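BauA (Acinetobacter baumannii, PDB 6HCP) probably carries iron-loaded siderophore, ferric preacinetobactin, across the outer membrane as a TonB-dependent receptor. Local coordinates at residues W280-G294 with A306-G319. Numbering follows the deposited sequence.
Sequences WGSVETKDKGAMIRG and AAYGQSTTEYKYNG. With EDO (1,2-ethanediol), chain D; EDO (1,2-ethanediol), chain Z; EDO (1,2-ethanediol), chain V; EDO (1,2-ethanediol), chain J.
Asp-287 and Thr-313 meet side by side at a non-hydrogen-bonded pair, and Thr-313 OG1 donates to Asp-287 OD1 over 2.7 Å, nearly along the C-O axis of the acceptor. With OG1 opposite the carbonyl carbon of Thr-313 (chi1 -62°), its CG2 methyl lies 3.8 Å from Thr-285 CG2. Asp-287 OD1 also accepts from Phe-127 N, and Lys-345 NZ, on the next barrel strand, bonds Thr-313 OG1; Ser-311 OG is hydrogen-bonded to Gly-123 O. Gly-123 and Phe-127 fall in the plug, so this face looks inward.

From Ser-282 with Asn-318 to Gly-294 with Ala-306, every second pair exchanges two N-H...O bonds, and the strands run antiparallel at 175°. Between these pairs, CA-H...O contacts fill in; Gly-309 CA comes within 3.9 Å of Met-291 CA, the closest CA pair, since Gly-309 has no inward side chain.

Apolar contact gathers near Val-283, whose CG2 lies 3.4 Å from Tyr-315 CE1, while its CB lies 4.1 Å from Tyr-317 CD2.

On the other face, acidic and basic side chains alternate, their stems in contact but their charged atoms short of a salt bridge: Glu-284 OE1 stays 4.8 Å from Lys-316 NZ, and Lys-286 NZ 4.7 Å from Glu-314 OE1. Water joins the second pair, donating to Glu-314 OE1 and accepting weakly from Lys-286 NZ. Toward the other end, Ile-292 CG2 packs 4.2 Å from Tyr-308 CB.

The hairpin illustrates the two-faced wall of a TonB-dependent barrel: direct polar links to the plug inside; outside, opposite charges probably attracting but not directly bonded, giving way to mostly apolar side chains toward Ala-306, near a bound detergent.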
loop_
_atom_site.group_PDB
_atom_site.type_symbol
_atom_site.label_atom_id
_atom_site.label_comp_id
_atom_site.label_asym_id
_atom_site.label_seq_id
_atom_site.Cartn_x
_atom_site.Cartn_y
_atom_site.Cartn_z
ATOM N N TRP A 280 23.080 -15.281 4.569
ATOM C CA TRP A 280 23.922 -16.143 3.726
ATOM C C TRP A 280 23.404 -17.590 3.669
ATOM O O TRP A 280 23.924 -18.387 2.893
ATOM C CB TRP A 280 25.376 -16.102 4.193
ATOM C CG TRP A 280 25.598 -16.384 5.645
ATOM C CD1 TRP A 280 25.959 -15.477 6.603
ATOM C CD2 TRP A 280 25.575 -17.668 6.302
ATOM N NE1 TRP A 280 26.124 -16.104 7.807
ATOM C CE2 TRP A 280 25.924 -17.450 7.647
ATOM C CE3 TRP A 280 25.349 -18.982 5.872
ATOM C CZ2 TRP A 280 25.996 -18.482 8.577
ATOM C CZ3 TRP A 280 25.403 -19.998 6.792
ATOM C CH2 TRP A 280 25.742 -19.758 8.122
ATOM N N GLY A 281 22.413 -17.929 4.502
ATOM C CA GLY A 281 21.918 -19.325 4.582
ATOM C C GLY A 281 21.231 -19.734 3.295
ATOM O O GLY A 281 20.592 -18.904 2.637
ATOM N N SER A 282 21.383 -20.999 2.888
ATOM C CA SER A 282 20.750 -21.428 1.666
ATOM C C SER A 282 20.346 -22.899 1.754
ATOM O O SER A 282 20.933 -23.707 2.513
ATOM C CB SER A 282 21.600 -21.166 0.456
ATOM O OG SER A 282 22.775 -21.928 0.501
ATOM N N VAL A 283 19.357 -23.230 0.933
ATOM C CA VAL A 283 18.895 -24.584 0.776
ATOM C C VAL A 283 18.778 -24.838 -0.717
ATOM O O VAL A 283 18.355 -23.957 -1.491
ATOM C CB VAL A 283 17.552 -24.828 1.495
ATOM C CG1 VAL A 283 16.417 -24.051 0.841
ATOM C CG2 VAL A 283 17.214 -26.326 1.544
ATOM N N GLU A 284 19.082 -26.070 -1.118
ATOM C CA GLU A 284 18.894 -26.478 -2.510
ATOM C C GLU A 284 18.414 -27.922 -2.527
ATOM O O GLU A 284 19.021 -28.763 -1.846
ATOM C CB GLU A 284 20.210 -26.361 -3.280
ATOM C CG GLU A 284 20.142 -26.940 -4.673
ATOM C CD GLU A 284 21.508 -27.077 -5.334
ATOM O OE1 GLU A 284 22.308 -27.967 -4.922
ATOM O OE2 GLU A 284 21.795 -26.256 -6.216
ATOM N N THR A 285 17.347 -28.184 -3.289
ATOM C CA THR A 285 16.877 -29.551 -3.514
ATOM C C THR A 285 16.794 -29.797 -5.017
ATOM O O THR A 285 16.200 -29.018 -5.756
ATOM C CB THR A 285 15.537 -29.826 -2.822
ATOM O OG1 THR A 285 15.617 -29.398 -1.464
ATOM C CG2 THR A 285 15.168 -31.292 -2.806
ATOM N N LYS A 286 17.427 -30.888 -5.454
ATOM C CA LYS A 286 17.279 -31.378 -6.803
ATOM C C LYS A 286 16.480 -32.680 -6.753
ATOM O O LYS A 286 16.853 -33.585 -6.027
ATOM C CB LYS A 286 18.654 -31.638 -7.427
ATOM C CG LYS A 286 19.523 -30.406 -7.661
ATOM C CD LYS A 286 20.871 -30.746 -8.291
ATOM C CE LYS A 286 21.777 -29.540 -8.423
ATOM N NZ LYS A 286 23.170 -29.924 -8.754
ATOM N N ASP A 287 15.412 -32.746 -7.539
ATOM C CA ASP A 287 14.556 -33.896 -7.628
ATOM C C ASP A 287 14.452 -34.311 -9.093
ATOM O O ASP A 287 14.242 -33.478 -9.972
ATOM C CB ASP A 287 13.162 -33.609 -7.083
ATOM C CG ASP A 287 13.143 -33.408 -5.576
ATOM O OD1 ASP A 287 13.104 -34.426 -4.840
ATOM O OD2 ASP A 287 13.224 -32.240 -5.145
ATOM N N LYS A 288 14.580 -35.615 -9.334
ATOM C CA LYS A 288 14.381 -36.185 -10.665
ATOM C C LYS A 288 13.501 -37.419 -10.512
ATOM O O LYS A 288 13.727 -38.214 -9.594
ATOM C CB LYS A 288 15.721 -36.579 -11.295
ATOM C CG LYS A 288 16.734 -35.452 -11.420
ATOM C CD LYS A 288 18.050 -35.861 -12.066
ATOM C CE LYS A 288 19.088 -34.764 -11.958
ATOM N NZ LYS A 288 20.334 -35.114 -12.674
ATOM N N GLY A 289 12.475 -37.535 -11.349
ATOM C CA GLY A 289 11.547 -38.668 -11.241
ATOM C C GLY A 289 11.091 -39.171 -12.593
ATOM O O GLY A 289 11.025 -38.426 -13.553
ATOM N N ALA A 290 10.590 -40.407 -12.615
ATOM C CA ALA A 290 10.044 -41.003 -13.828
ATOM C C ALA A 290 9.137 -42.161 -13.426
ATOM O O ALA A 290 9.382 -42.816 -12.402
ATOM C CB ALA A 290 11.160 -41.471 -14.733
ATOM N N MET A 291 8.011 -42.285 -14.121
ATOM C CA MET A 291 7.102 -43.389 -13.864
ATOM C C MET A 291 6.424 -43.838 -15.157
ATOM O O MET A 291 6.351 -43.098 -16.137
ATOM C CB MET A 291 6.024 -43.024 -12.849
ATOM C CG MET A 291 5.151 -41.865 -13.269
ATOM S SD MET A 291 3.918 -41.502 -11.992
ATOM C CE MET A 291 2.842 -42.930 -12.079
ATOM N N ILE A 292 5.996 -45.100 -15.144
ATOM C CA ILE A 292 5.257 -45.671 -16.242
ATOM C C ILE A 292 4.072 -46.426 -15.671
ATOM O O ILE A 292 4.187 -47.114 -14.643
ATOM C CB ILE A 292 6.148 -46.580 -17.111
ATOM C CG1 ILE A 292 5.366 -47.150 -18.299
ATOM C CG2 ILE A 292 6.780 -47.678 -16.275
ATOM C CD1 ILE A 292 6.257 -47.767 -19.352
ATOM N N ARG A 293 2.944 -46.277 -16.351
ATOM C CA ARG A 293 1.724 -46.950 -16.029
ATOM C C ARG A 293 1.212 -47.655 -17.286
ATOM O O ARG A 293 1.186 -47.072 -18.362
ATOM C CB ARG A 293 0.641 -45.967 -15.571
ATOM C CG ARG A 293 0.933 -45.256 -14.258
ATOM C CD ARG A 293 -0.157 -44.257 -13.900
ATOM N NE ARG A 293 -0.214 -43.108 -14.798
ATOM C CZ ARG A 293 -1.350 -42.576 -15.252
ATOM N NH1 ARG A 293 -2.512 -43.119 -14.920
ATOM N NH2 ARG A 293 -1.327 -41.481 -15.990
ATOM N N GLY A 294 0.803 -48.910 -17.118
ATOM C CA GLY A 294 0.212 -49.705 -18.202
ATOM C C GLY A 294 -1.107 -50.292 -17.764
ATOM O O GLY A 294 -1.285 -50.601 -16.594
ATOM N N ALA A 306 -0.321 -51.964 -14.162
ATOM C CA ALA A 306 0.934 -51.940 -13.467
ATOM C C ALA A 306 1.520 -50.534 -13.572
ATOM O O ALA A 306 1.450 -49.902 -14.639
ATOM C CB ALA A 306 1.869 -52.968 -14.045
ATOM N N ALA A 307 2.145 -50.100 -12.479
ATOM C CA ALA A 307 2.864 -48.814 -12.405
ATOM C C ALA A 307 4.207 -49.050 -11.720
ATOM O O ALA A 307 4.298 -49.812 -10.769
ATOM C CB ALA A 307 2.027 -47.810 -11.650
ATOM N N TYR A 308 5.262 -48.473 -12.298
ATOM C CA TYR A 308 6.576 -48.493 -11.764
ATOM C C TYR A 308 7.164 -47.087 -11.882
ATOM O O TYR A 308 7.022 -46.433 -12.918
ATOM C CB TYR A 308 7.482 -49.473 -12.519
ATOM C CG TYR A 308 8.910 -49.465 -12.032
ATOM C CD1 TYR A 308 9.256 -50.098 -10.843
ATOM C CD2 TYR A 308 9.889 -48.714 -12.670
ATOM C CE1 TYR A 308 10.551 -50.056 -10.349
ATOM C CE2 TYR A 308 11.190 -48.659 -12.188
ATOM C CZ TYR A 308 11.522 -49.338 -11.025
ATOM O OH TYR A 308 12.776 -49.263 -10.498
ATOM N N GLY A 309 7.964 -46.714 -10.888
ATOM C CA GLY A 309 8.643 -45.438 -10.914
ATOM C C GLY A 309 9.873 -45.417 -10.049
ATOM O O GLY A 309 10.069 -46.272 -9.171
ATOM N N GLN A 310 10.648 -44.343 -10.219
ATOM C CA GLN A 310 11.813 -44.089 -9.426
ATOM C C GLN A 310 12.042 -42.573 -9.357
ATOM O O GLN A 310 11.690 -41.813 -10.278
ATOM C CB GLN A 310 13.035 -44.791 -10.030
ATOM C CG GLN A 310 13.207 -44.487 -11.500
ATOM C CD GLN A 310 14.310 -45.308 -12.122
ATOM O OE1 GLN A 310 15.139 -44.791 -12.867
ATOM N NE2 GLN A 310 14.356 -46.584 -11.772
ATOM N N SER A 311 12.767 -42.152 -8.328
ATOM C CA SER A 311 13.130 -40.778 -8.206
ATOM C C SER A 311 14.394 -40.682 -7.371
ATOM O O SER A 311 14.734 -41.605 -6.623
ATOM C CB SER A 311 11.994 -39.945 -7.620
ATOM O OG SER A 311 11.777 -40.264 -6.254
ATOM N N THR A 312 15.080 -39.548 -7.508
ATOM C CA THR A 312 16.207 -39.225 -6.689
ATOM C C THR A 312 16.023 -37.803 -6.159
ATOM O O THR A 312 15.560 -36.933 -6.873
ATOM C CB THR A 312 17.527 -39.333 -7.466
ATOM O OG1 THR A 312 17.426 -38.373 -8.518
ATOM C CG2 THR A 312 17.781 -40.717 -8.029
ATOM N N THR A 313 16.485 -37.602 -4.935
ATOM C CA THR A 313 16.514 -36.323 -4.268
ATOM C C THR A 313 17.936 -36.065 -3.789
ATOM O O THR A 313 18.543 -36.925 -3.172
ATOM C CB THR A 313 15.564 -36.308 -3.066
ATOM O OG1 THR A 313 14.241 -36.508 -3.558
ATOM C CG2 THR A 313 15.691 -35.041 -2.244
ATOM N N GLU A 314 18.432 -34.848 -4.029
ATOM C CA GLU A 314 19.665 -34.379 -3.429
ATOM C C GLU A 314 19.371 -33.067 -2.709
ATOM O O GLU A 314 18.977 -32.102 -3.362
ATOM C CB GLU A 314 20.741 -34.168 -4.505
ATOM C CG GLU A 314 21.114 -35.437 -5.259
ATOM C CD GLU A 314 22.106 -35.215 -6.395
ATOM O OE1 GLU A 314 22.560 -34.076 -6.564
ATOM O OE2 GLU A 314 22.496 -36.200 -7.027
ATOM N N TYR A 315 19.494 -33.095 -1.379
ATOM C CA TYR A 315 19.185 -31.989 -0.501
ATOM C C TYR A 315 20.472 -31.466 0.112
ATOM O O TYR A 315 21.243 -32.241 0.666
ATOM C CB TYR A 315 18.231 -32.420 0.609
ATOM C CG TYR A 315 17.878 -31.347 1.605
ATOM C CD1 TYR A 315 16.838 -30.454 1.375
ATOM C CD2 TYR A 315 18.513 -31.283 2.829
ATOM C CE1 TYR A 315 16.485 -29.502 2.322
ATOM C CE2 TYR A 315 18.169 -30.339 3.787
ATOM C CZ TYR A 315 17.166 -29.426 3.523
ATOM O OH TYR A 315 16.821 -28.515 4.481
ATOM N N LYS A 316 20.586 -30.136 0.178
ATOM C CA LYS A 316 21.698 -29.480 0.837
ATOM C C LYS A 316 21.208 -28.230 1.573
ATOM O O LYS A 316 20.422 -27.462 1.037
ATOM C CB LYS A 316 22.751 -29.074 -0.202
ATOM C CG LYS A 316 23.435 -30.228 -0.929
ATOM C CD LYS A 316 24.406 -29.711 -1.994
ATOM C CE LYS A 316 25.314 -30.783 -2.553
ATOM N NZ LYS A 316 24.514 -31.865 -3.155
ATOM N N TYR A 317 21.699 -28.043 2.797
ATOM C CA TYR A 317 21.304 -26.932 3.648
ATOM C C TYR A 317 22.532 -26.430 4.397
ATOM O O TYR A 317 23.198 -27.182 5.090
ATOM C CB TYR A 317 20.212 -27.343 4.645
ATOM C CG TYR A 317 19.792 -26.242 5.581
ATOM C CD1 TYR A 317 20.532 -25.940 6.706
ATOM C CD2 TYR A 317 18.587 -25.585 5.410
ATOM C CE1 TYR A 317 20.131 -24.956 7.596
ATOM C CE2 TYR A 317 18.188 -24.576 6.270
ATOM C CZ TYR A 317 18.969 -24.241 7.356
ATOM O OH TYR A 317 18.564 -23.278 8.250
ATOM N N ASN A 318 22.759 -25.118 4.310
ATOM C CA ASN A 318 23.834 -24.442 5.037
ATOM C C ASN A 318 23.241 -23.184 5.674
ATOM O O ASN A 318 22.796 -22.301 4.962
ATOM C CB ASN A 318 24.952 -24.063 4.066
ATOM C CG ASN A 318 26.187 -23.477 4.713
ATOM O OD1 ASN A 318 26.439 -23.698 5.893
ATOM N ND2 ASN A 318 27.078 -22.972 3.877
ATOM N N GLY A 319 23.191 -23.130 6.999
ATOM C CA GLY A 319 22.518 -22.029 7.658
ATOM C C GLY A 319 22.375 -22.239 9.143
ATOM O O GLY A 319 23.208 -22.894 9.777
HETATM C C1 EDO D . 22.833 -25.322 -0.346
HETATM O O1 EDO D . 22.679 -24.092 -1.043
HETATM C C2 EDO D . 23.930 -25.261 0.680
HETATM O O2 EDO D . 25.183 -25.017 0.024
HETATM C C1 EDO Z . 14.212 -27.207 -0.441
HETATM O O1 EDO Z . 15.049 -26.558 -1.426
HETATM C C2 EDO Z . 12.831 -27.407 -0.993
HETATM O O2 EDO Z . 12.853 -28.444 -1.992
HETATM C C1 EDO V . -3.831 -47.148 -12.625
HETATM O O1 EDO V . -4.544 -47.712 -13.728
HETATM C C2 EDO V . -2.567 -46.529 -13.189
HETATM O O2 EDO V . -2.752 -46.426 -14.609
HETATM C C1 EDO J . 15.666 -31.520 7.320
HETATM O O1 EDO J . 15.649 -32.331 8.496
HETATM C C2 EDO J . 15.669 -30.067 7.761
HETATM O O2 EDO J . 16.812 -29.363 7.257
HETATM O O HOH W 1 21.233 -30.272 -3.899
HETATM O O HOH W 2 18.169 -35.651 -7.774
HETATM O O HOH W 3 23.995 -33.147 -8.830
#